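Twin-arginine translocation pathway signal protein (Burkholderia phytofirmans, PDB 2RJO) probably serves as a periplasmic sugar-binding protein, holding beta-D-galactopyranose in the cleft between its two lobes. Local coordinates at residues A[221-233]-A[242-254]. Numbering follows the deposited sequence.
With GAL (beta-D-galactopyranose), chain B.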
ATOM      1  N   LEU A 221      22.955  -5.656 -15.671  1.00 20.98           N
ATOM      2  CA  LEU A 221      23.315  -4.662 -14.673  1.00 20.40           C
ATOM      3  C   LEU A 221      22.585  -4.905 -13.359  1.00 20.12           C
ATOM      4  O   LEU A 221      22.768  -4.164 -12.396  1.00 20.04           O
ATOM      5  CB  LEU A 221      23.008  -3.257 -15.191  1.00 20.54           C
ATOM      6  CG  LEU A 221      23.920  -2.831 -16.347  1.00 18.46           C
ATOM      7  CD1 LEU A 221      23.413  -1.543 -16.974  1.00 18.94           C
ATOM      8  CD2 LEU A 221      25.328  -2.664 -15.816  1.00 16.92           C
ATOM      9  N   ALA A 222      21.762  -5.948 -13.317  1.00 21.34           N
ATOM     10  CA  ALA A 222      21.024  -6.254 -12.096  1.00 21.80           C
ATOM     11  C   ALA A 222      22.012  -6.485 -10.954  1.00 23.09           C
ATOM     12  O   ALA A 222      22.869  -7.359 -11.030  1.00 22.88           O
ATOM     13  CB  ALA A 222      20.155  -7.476 -12.307  1.00 20.96           C
ATOM     14  N   GLY A 223      21.908  -5.687  -9.898  1.00 23.48           N
ATOM     15  CA  GLY A 223      22.824  -5.842  -8.784  1.00 24.11           C
ATOM     16  C   GLY A 223      23.990  -4.866  -8.843  1.00 24.85           C
ATOM     17  O   GLY A 223      24.725  -4.727  -7.868  1.00 26.08           O
ATOM     18  N   GLN A 224      24.169  -4.199  -9.984  1.00 24.47           N
ATOM     19  CA  GLN A 224      25.253  -3.227 -10.146  1.00 23.18           C
ATOM     20  C   GLN A 224      24.697  -1.816  -9.998  1.00 23.83           C
ATOM     21  O   GLN A 224      25.428  -0.866  -9.725  1.00 25.80           O
ATOM     22  CB  GLN A 224      25.944  -3.388 -11.512  1.00 22.03           C
ATOM     23  CG  GLN A 224      26.914  -4.565 -11.584  1.00 21.42           C
ATOM     24  CD  GLN A 224      27.632  -4.656 -12.917  1.00 21.72           C
ATOM     25  OE1 GLN A 224      28.226  -3.684 -13.378  1.00 25.70           O
ATOM     26  NE2 GLN A 224      27.579  -5.822 -13.543  1.00 19.43           N
ATOM     27  N   ILE A 225      23.393  -1.687 -10.188  1.00 22.14           N
ATOM     28  CA  ILE A 225      22.724  -0.413 -10.035  1.00 21.13           C
ATOM     29  C   ILE A 225      21.739  -0.611  -8.882  1.00 21.19           C
ATOM     30  O   ILE A 225      20.834  -1.442  -8.966  1.00 20.80           O
ATOM     31  CB  ILE A 225      21.975  -0.019 -11.326  1.00 22.09           C
ATOM     32  CG1 ILE A 225      22.983   0.202 -12.458  1.00 22.67           C
ATOM     33  CG2 ILE A 225      21.163   1.250 -11.102  1.00 22.26           C
ATOM     34  CD1 ILE A 225      22.341   0.414 -13.809  1.00 22.80           C
ATOM     35  N   PRO A 226      21.925   0.131  -7.773  1.00 21.29           N
ATOM     36  CA  PRO A 226      21.052   0.032  -6.599  1.00 20.48           C
ATOM     37  C   PRO A 226      19.622   0.495  -6.875  1.00 19.83           C
ATOM     38  O   PRO A 226      19.391   1.509  -7.530  1.00 18.32           O
ATOM     39  CB  PRO A 226      21.767   0.901  -5.573  1.00 22.08           C
ATOM     40  CG  PRO A 226      22.382   1.957  -6.408  1.00 20.44           C
ATOM     41  CD  PRO A 226      22.963   1.154  -7.553  1.00 20.66           C
ATOM     42  N   VAL A 227      18.663  -0.265  -6.366  1.00 20.41           N
ATOM     43  CA  VAL A 227      17.258   0.044  -6.560  1.00 18.99           C
ATOM     44  C   VAL A 227      16.517  -0.093  -5.250  1.00 19.45           C
ATOM     45  O   VAL A 227      16.893  -0.911  -4.407  1.00 20.42           O
ATOM     46  CB  VAL A 227      16.626  -0.925  -7.559  1.00 19.00           C
ATOM     47  CG1 VAL A 227      15.210  -0.477  -7.893  1.00 19.96           C
ATOM     48  CG2 VAL A 227      17.488  -1.021  -8.807  1.00 20.18           C
ATOM     49  N   THR A 228      15.475   0.714  -5.067  1.00 18.72           N
ATOM     50  CA  THR A 228      14.660   0.635  -3.860  1.00 18.96           C
ATOM     51  C   THR A 228      13.174   0.563  -4.205  1.00 19.23           C
ATOM     52  O   THR A 228      12.750   0.993  -5.278  1.00 18.93           O
ATOM     53  CB  THR A 228      14.881   1.835  -2.927  1.00 18.79           C
ATOM     54  OG1 THR A 228      14.522   3.047  -3.599  1.00 17.71           O
ATOM     55  CG2 THR A 228      16.324   1.894  -2.475  1.00 19.25           C
ATOM     56  N   GLY A 229      12.391   0.010  -3.287  1.00 19.31           N
ATOM     57  CA  GLY A 229      10.965  -0.120  -3.499  1.00 18.58           C
ATOM     58  C   GLY A 229      10.203   0.145  -2.217  1.00 19.31           C
ATOM     59  O   GLY A 229      10.706   0.833  -1.333  1.00 21.97           O
HETATM   60  N   MSE A 230       8.993  -0.388  -2.118  1.00 18.00           N
HETATM   61  CA  MSE A 230       8.165  -0.216  -0.932  1.00 17.72           C
HETATM   62  C   MSE A 230       7.014  -1.199  -0.978  1.00 18.12           C
HETATM   63  O   MSE A 230       6.370  -1.343  -2.009  1.00 18.94           O
HETATM   64  CB  MSE A 230       7.626   1.226  -0.829  1.00 13.84           C
HETATM   65  CG  MSE A 230       8.528   2.159  -0.023  1.00 13.67           C
HETATM   66 SE   MSE A 230       7.900   3.847   0.247  1.00 11.19          SE
HETATM   67  CE  MSE A 230       8.699   4.702  -1.073  1.00  7.54           C
ATOM     68  N   ASP A 231       6.776  -1.869   0.146  1.00 17.54           N
ATOM     69  CA  ASP A 231       5.709  -2.856   0.297  1.00 18.18           C
ATOM     70  C   ASP A 231       6.211  -4.015   1.151  1.00 18.63           C
ATOM     71  O   ASP A 231       5.487  -4.520   1.998  1.00 18.96           O
ATOM     72  CB  ASP A 231       5.223  -3.397  -1.061  1.00 19.02           C
ATOM     73  CG  ASP A 231       4.187  -2.485  -1.727  1.00 18.25           C
ATOM     74  OD1 ASP A 231       3.696  -1.557  -1.052  1.00 18.24           O
ATOM     75  OD2 ASP A 231       3.859  -2.704  -2.915  1.00 16.82           O
ATOM     76  N   GLY A 232       7.455  -4.424   0.924  1.00 19.06           N
ATOM     77  CA  GLY A 232       8.023  -5.519   1.682  1.00 21.21           C
ATOM     78  C   GLY A 232       7.423  -6.856   1.297  1.00 21.52           C
ATOM     79  O   GLY A 232       7.327  -7.752   2.126  1.00 23.12           O
ATOM     80  N   THR A 233       7.014  -6.992   0.041  1.00 21.95           N
ATOM     81  CA  THR A 233       6.423  -8.233  -0.449  1.00 21.27           C
ATOM     82  C   THR A 233       7.503  -9.311  -0.542  1.00 22.58           C
ATOM     83  O   THR A 233       8.678  -9.001  -0.731  1.00 22.10           O
ATOM     84  CB  THR A 233       5.788  -8.033  -1.846  1.00 20.40           C
ATOM     85  OG1 THR A 233       6.815  -7.757  -2.809  1.00 19.37           O
ATOM     86  CG2 THR A 233       4.811  -6.870  -1.823  1.00 19.29           C
ATOM     87  N   SER A 242      19.210 -10.953  -2.154  1.00 22.54           N
ATOM     88  CA  SER A 242      20.093 -11.237  -3.281  1.00 22.90           C
ATOM     89  C   SER A 242      20.936 -10.034  -3.680  1.00 23.33           C
ATOM     90  O   SER A 242      21.714 -10.106  -4.629  1.00 25.15           O
ATOM     91  CB  SER A 242      19.273 -11.697  -4.484  1.00 23.53           C
ATOM     92  OG  SER A 242      18.435 -10.657  -4.960  1.00 24.04           O
ATOM     93  N   GLY A 243      20.775  -8.929  -2.964  1.00 24.36           N
ATOM     94  CA  GLY A 243      21.547  -7.737  -3.263  1.00 23.96           C
ATOM     95  C   GLY A 243      21.060  -6.913  -4.441  1.00 24.69           C
ATOM     96  O   GLY A 243      21.692  -5.927  -4.815  1.00 27.13           O
ATOM     97  N   GLU A 244      19.932  -7.277  -5.029  1.00 23.56           N
ATOM     98  CA  GLU A 244      19.456  -6.516  -6.172  1.00 24.55           C
ATOM     99  C   GLU A 244      18.598  -5.309  -5.813  1.00 24.53           C
ATOM    100  O   GLU A 244      18.551  -4.324  -6.563  1.00 22.49           O
ATOM    101  CB  GLU A 244      18.746  -7.457  -7.136  1.00 23.82           C
ATOM    102  CG  GLU A 244      19.751  -8.439  -7.730  1.00 29.69           C
ATOM    103  CD  GLU A 244      19.151  -9.379  -8.739  1.00 31.81           C
ATOM    104  OE1 GLU A 244      18.290  -8.938  -9.520  1.00 35.02           O
ATOM    105  OE2 GLU A 244      19.554 -10.563  -8.759  1.00 35.85           O
ATOM    106  N   LEU A 245      17.941  -5.388  -4.656  1.00 23.64           N
ATOM    107  CA  LEU A 245      17.111  -4.304  -4.150  1.00 23.00           C
ATOM    108  C   LEU A 245      17.817  -3.899  -2.866  1.00 23.04           C
ATOM    109  O   LEU A 245      18.096  -4.757  -2.030  1.00 24.50           O
ATOM    110  CB  LEU A 245      15.702  -4.813  -3.840  1.00 22.76           C
ATOM    111  CG  LEU A 245      14.642  -3.765  -3.496  1.00 24.22           C
ATOM    112  CD1 LEU A 245      14.276  -2.968  -4.745  1.00 25.76           C
ATOM    113  CD2 LEU A 245      13.413  -4.448  -2.951  1.00 23.49           C
ATOM    114  N   VAL A 246      18.138  -2.618  -2.699  1.00 21.83           N
ATOM    115  CA  VAL A 246      18.835  -2.218  -1.481  1.00 23.72           C
ATOM    116  C   VAL A 246      17.932  -1.928  -0.289  1.00 23.92           C
ATOM    117  O   VAL A 246      18.388  -1.955   0.853  1.00 25.73           O
ATOM    118  CB  VAL A 246      19.761  -1.009  -1.724  1.00 23.97           C
ATOM    119  CG1 VAL A 246      20.774  -1.359  -2.796  1.00 25.97           C
ATOM    120  CG2 VAL A 246      18.967   0.195  -2.129  1.00 25.15           C
ATOM    121  N   ALA A 247      16.650  -1.679  -0.540  1.00 24.12           N
ATOM    122  CA  ALA A 247      15.725  -1.398   0.551  1.00 22.73           C
ATOM    123  C   ALA A 247      14.269  -1.382   0.127  1.00 21.99           C
ATOM    124  O   ALA A 247      13.949  -1.198  -1.044  1.00 21.69           O
ATOM    125  CB  ALA A 247      16.080  -0.073   1.207  1.00 21.96           C
ATOM    126  N   SER A 248      13.393  -1.582   1.105  1.00 20.33           N
ATOM    127  CA  SER A 248      11.953  -1.556   0.899  1.00 19.76           C
ATOM    128  C   SER A 248      11.312  -1.200   2.244  1.00 20.95           C
ATOM    129  O   SER A 248      12.012  -0.973   3.240  1.00 20.47           O
ATOM    130  CB  SER A 248      11.463  -2.923   0.421  1.00 19.65           C
ATOM    131  OG  SER A 248      10.074  -2.904   0.151  1.00 19.31           O
ATOM    132  N   VAL A 249       9.987  -1.142   2.278  1.00 19.43           N
ATOM    133  CA  VAL A 249       9.290  -0.836   3.516  1.00 20.02           C
ATOM    134  C   VAL A 249       8.104  -1.784   3.621  1.00 20.93           C
ATOM    135  O   VAL A 249       7.287  -1.877   2.707  1.00 21.48           O
ATOM    136  CB  VAL A 249       8.818   0.636   3.551  1.00 19.69           C
ATOM    137  CG1 VAL A 249       8.174   0.944   4.899  1.00 17.76           C
ATOM    138  CG2 VAL A 249      10.010   1.570   3.316  1.00 17.32           C
ATOM    139  N   ASP A 250       8.024  -2.507   4.733  1.00 21.28           N
ATOM    140  CA  ASP A 250       6.953  -3.469   4.932  1.00 20.63           C
ATOM    141  C   ASP A 250       5.720  -2.875   5.611  1.00 21.32           C
ATOM    142  O   ASP A 250       5.778  -2.466   6.777  1.00 19.66           O
ATOM    143  CB  ASP A 250       7.487  -4.654   5.734  1.00 23.57           C
ATOM    144  CG  ASP A 250       6.593  -5.868   5.640  1.00 26.77           C
ATOM    145  OD1 ASP A 250       5.606  -5.831   4.867  1.00 29.34           O
ATOM    146  OD2 ASP A 250       6.881  -6.864   6.330  1.00 30.35           O
ATOM    147  N   TRP A 251       4.618  -2.819   4.857  1.00 21.05           N
ATOM    148  CA  TRP A 251       3.344  -2.285   5.340  1.00 20.03           C
ATOM    149  C   TRP A 251       2.554  -3.432   5.947  1.00 21.06           C
ATOM    150  O   TRP A 251       1.564  -3.225   6.639  1.00 20.99           O
ATOM    151  CB  TRP A 251       2.505  -1.722   4.188  1.00 19.97           C
ATOM    152  CG  TRP A 251       3.203  -0.816   3.200  1.00 19.17           C
ATOM    153  CD1 TRP A 251       3.189  -0.941   1.839  1.00 18.88           C
ATOM    154  CD2 TRP A 251       3.905   0.406   3.479  1.00 17.32           C
ATOM    155  NE1 TRP A 251       3.824   0.125   1.254  1.00 18.85           N
ATOM    156  CE2 TRP A 251       4.273   0.970   2.235  1.00 17.76           C
ATOM    157  CE3 TRP A 251       4.252   1.087   4.653  1.00 17.14           C
ATOM    158  CZ2 TRP A 251       4.975   2.180   2.134  1.00 17.09           C
ATOM    159  CZ3 TRP A 251       4.952   2.293   4.549  1.00 15.09           C
ATOM    160  CH2 TRP A 251       5.302   2.825   3.298  1.00 16.49           C
ATOM    161  N   ASP A 252       2.995  -4.648   5.657  1.00 20.59           N
ATOM    162  CA  ASP A 252       2.330  -5.841   6.145  1.00 21.11           C
ATOM    163  C   ASP A 252       0.911  -5.891   5.575  1.00 21.26           C
ATOM    164  O   ASP A 252      -0.076  -5.710   6.288  1.00 19.87           O
ATOM    165  CB  ASP A 252       2.282  -5.841   7.667  1.00 22.58           C
ATOM    166  CG  ASP A 252       2.141  -7.227   8.233  1.00 23.86           C
ATOM    167  OD1 ASP A 252       1.712  -8.132   7.479  1.00 23.79           O
ATOM    168  OD2 ASP A 252       2.449  -7.408   9.429  1.00 20.92           O
ATOM    169  N   PRO A 253       0.802  -6.107   4.257  1.00 21.14           N
ATOM    170  CA  PRO A 253      -0.494  -6.182   3.582  1.00 21.22           C
ATOM    171  C   PRO A 253      -1.368  -7.272   4.190  1.00 21.31           C
ATOM    172  O   PRO A 253      -2.573  -7.092   4.345  1.00 23.46           O
ATOM    173  CB  PRO A 253      -0.115  -6.443   2.122  1.00 20.68           C
ATOM    174  CG  PRO A 253       1.273  -7.028   2.206  1.00 21.26           C
ATOM    175  CD  PRO A 253       1.906  -6.220   3.292  1.00 20.67           C
ATOM    176  N   PHE A 254      -0.762  -8.397   4.547  1.00 18.69           N
ATOM    177  CA  PHE A 254      -1.517  -9.475   5.173  1.00 18.14           C
ATOM    178  C   PHE A 254      -2.288  -8.897   6.363  1.00 15.37           C
ATOM    179  O   PHE A 254      -3.501  -8.999   6.435  1.00 18.12           O
ATOM    180  CB  PHE A 254      -0.565 -10.557   5.668  1.00 18.35           C
ATOM    181  CG  PHE A 254      -1.251 -11.703   6.344  1.00 19.64           C
ATOM    182  CD1 PHE A 254      -1.654 -12.818   5.615  1.00 19.88           C
ATOM    183  CD2 PHE A 254      -1.493 -11.673   7.714  1.00 19.38           C
ATOM    184  CE1 PHE A 254      -2.291 -13.895   6.241  1.00 19.97           C
ATOM    185  CE2 PHE A 254      -2.132 -12.743   8.353  1.00 21.01           C
ATOM    186  CZ  PHE A 254      -2.530 -13.859   7.611  1.00 19.73           C
TER
HETATM  187  C1  GAL B 368      -0.447  -0.664  -4.601  1.00 19.20           C
HETATM  188  C2  GAL B 368       0.937  -0.378  -3.972  1.00 17.63           C
HETATM  189  C3  GAL B 368       0.733   0.045  -2.501  1.00 19.02           C
HETATM  190  C4  GAL B 368      -0.151   1.304  -2.468  1.00 18.98           C
HETATM  191  C5  GAL B 368      -1.498   0.930  -3.149  1.00 20.12           C
HETATM  192  C6  GAL B 368      -2.395   2.150  -3.143  1.00 18.74           C
HETATM  193  O1  GAL B 368      -0.265  -1.041  -5.978  1.00 17.94           O
HETATM  194  O2  GAL B 368       1.736  -1.559  -4.017  1.00 18.75           O
HETATM  195  O3  GAL B 368       1.990   0.344  -1.897  1.00 16.35           O
HETATM  196  O4  GAL B 368       0.490   2.338  -3.215  1.00 18.39           O
HETATM  197  O5  GAL B 368      -1.279   0.529  -4.541  1.00 19.35           O
HETATM  198  O6  GAL B 368      -3.616   1.788  -3.759  1.00 16.32           O
HETATM  199  O   HOH W   1      19.872  -4.134  -8.968  1.00 19.43           O
HETATM  200  O   HOH W   2       5.834  -9.205   3.960  1.00 30.66           O
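Val227 O accepts from Val246 N at 2.7 Å, and Gly229 N gives to Ala247 O at 3.0 Å; with these two bonds residues 221-233 and 242-254 run side by side in the same direction. The pairing appears to continue with Asp231 N on Val249 O, though the position of that oxygen is uncertain, and Trp251 N returns a long, weak bond to Asp231 O. At the other end a water accepts from Gly223 N and donates to the carbonyl oxygens of Ile225 and Glu244, tying the two backbones together where they do not bond directly.

Ser248 holds the turn after Asp231: with chi1 at -177°, anti to its own backbone N, OG faces the incoming Gly232 N and accepts from it at 3.1 Å. It also bonds to Asp206, which takes Thr233 N as well. Separately, Asp250 OD1 accepts from Asp252 N above the carboxylate plane, an Asx turn leading from strand 248-250 into helix 253-268.

Apolar contacts line both flanks. Pro226 CB rests on Val246 CG1, while Leu245 brings CD1 across Val227 CG1 at about a right angle. Met230, present as selenomethionine, lies alongside Val249, CG to CG2 3.7 Å, and its bent end places SE obliquely by the Trp251 indole, 3.9 Å from CZ2, a Met-aromatic contact.

At the sugar, the Asp231 carboxylate is gripped through both oxygens: OD1 accepts from galactose O3 and OD2 from O2, each at 2.7 Å. OD1 also lies in the indole plane, at its edge, where Trp251 NE1 makes a weak, bent bond (117°); carboxylate and ring planes stand 71° apart. Helix 234-241 makes a right-handed connection from edge strand 227-228 of one lobe's parallel sheet to strand 248-250 of the other sheet. The chain thus crosses between lobes here, bringing Asp231 and Trp251 to the interlobe cleft characteristic of periplasmic binding proteins.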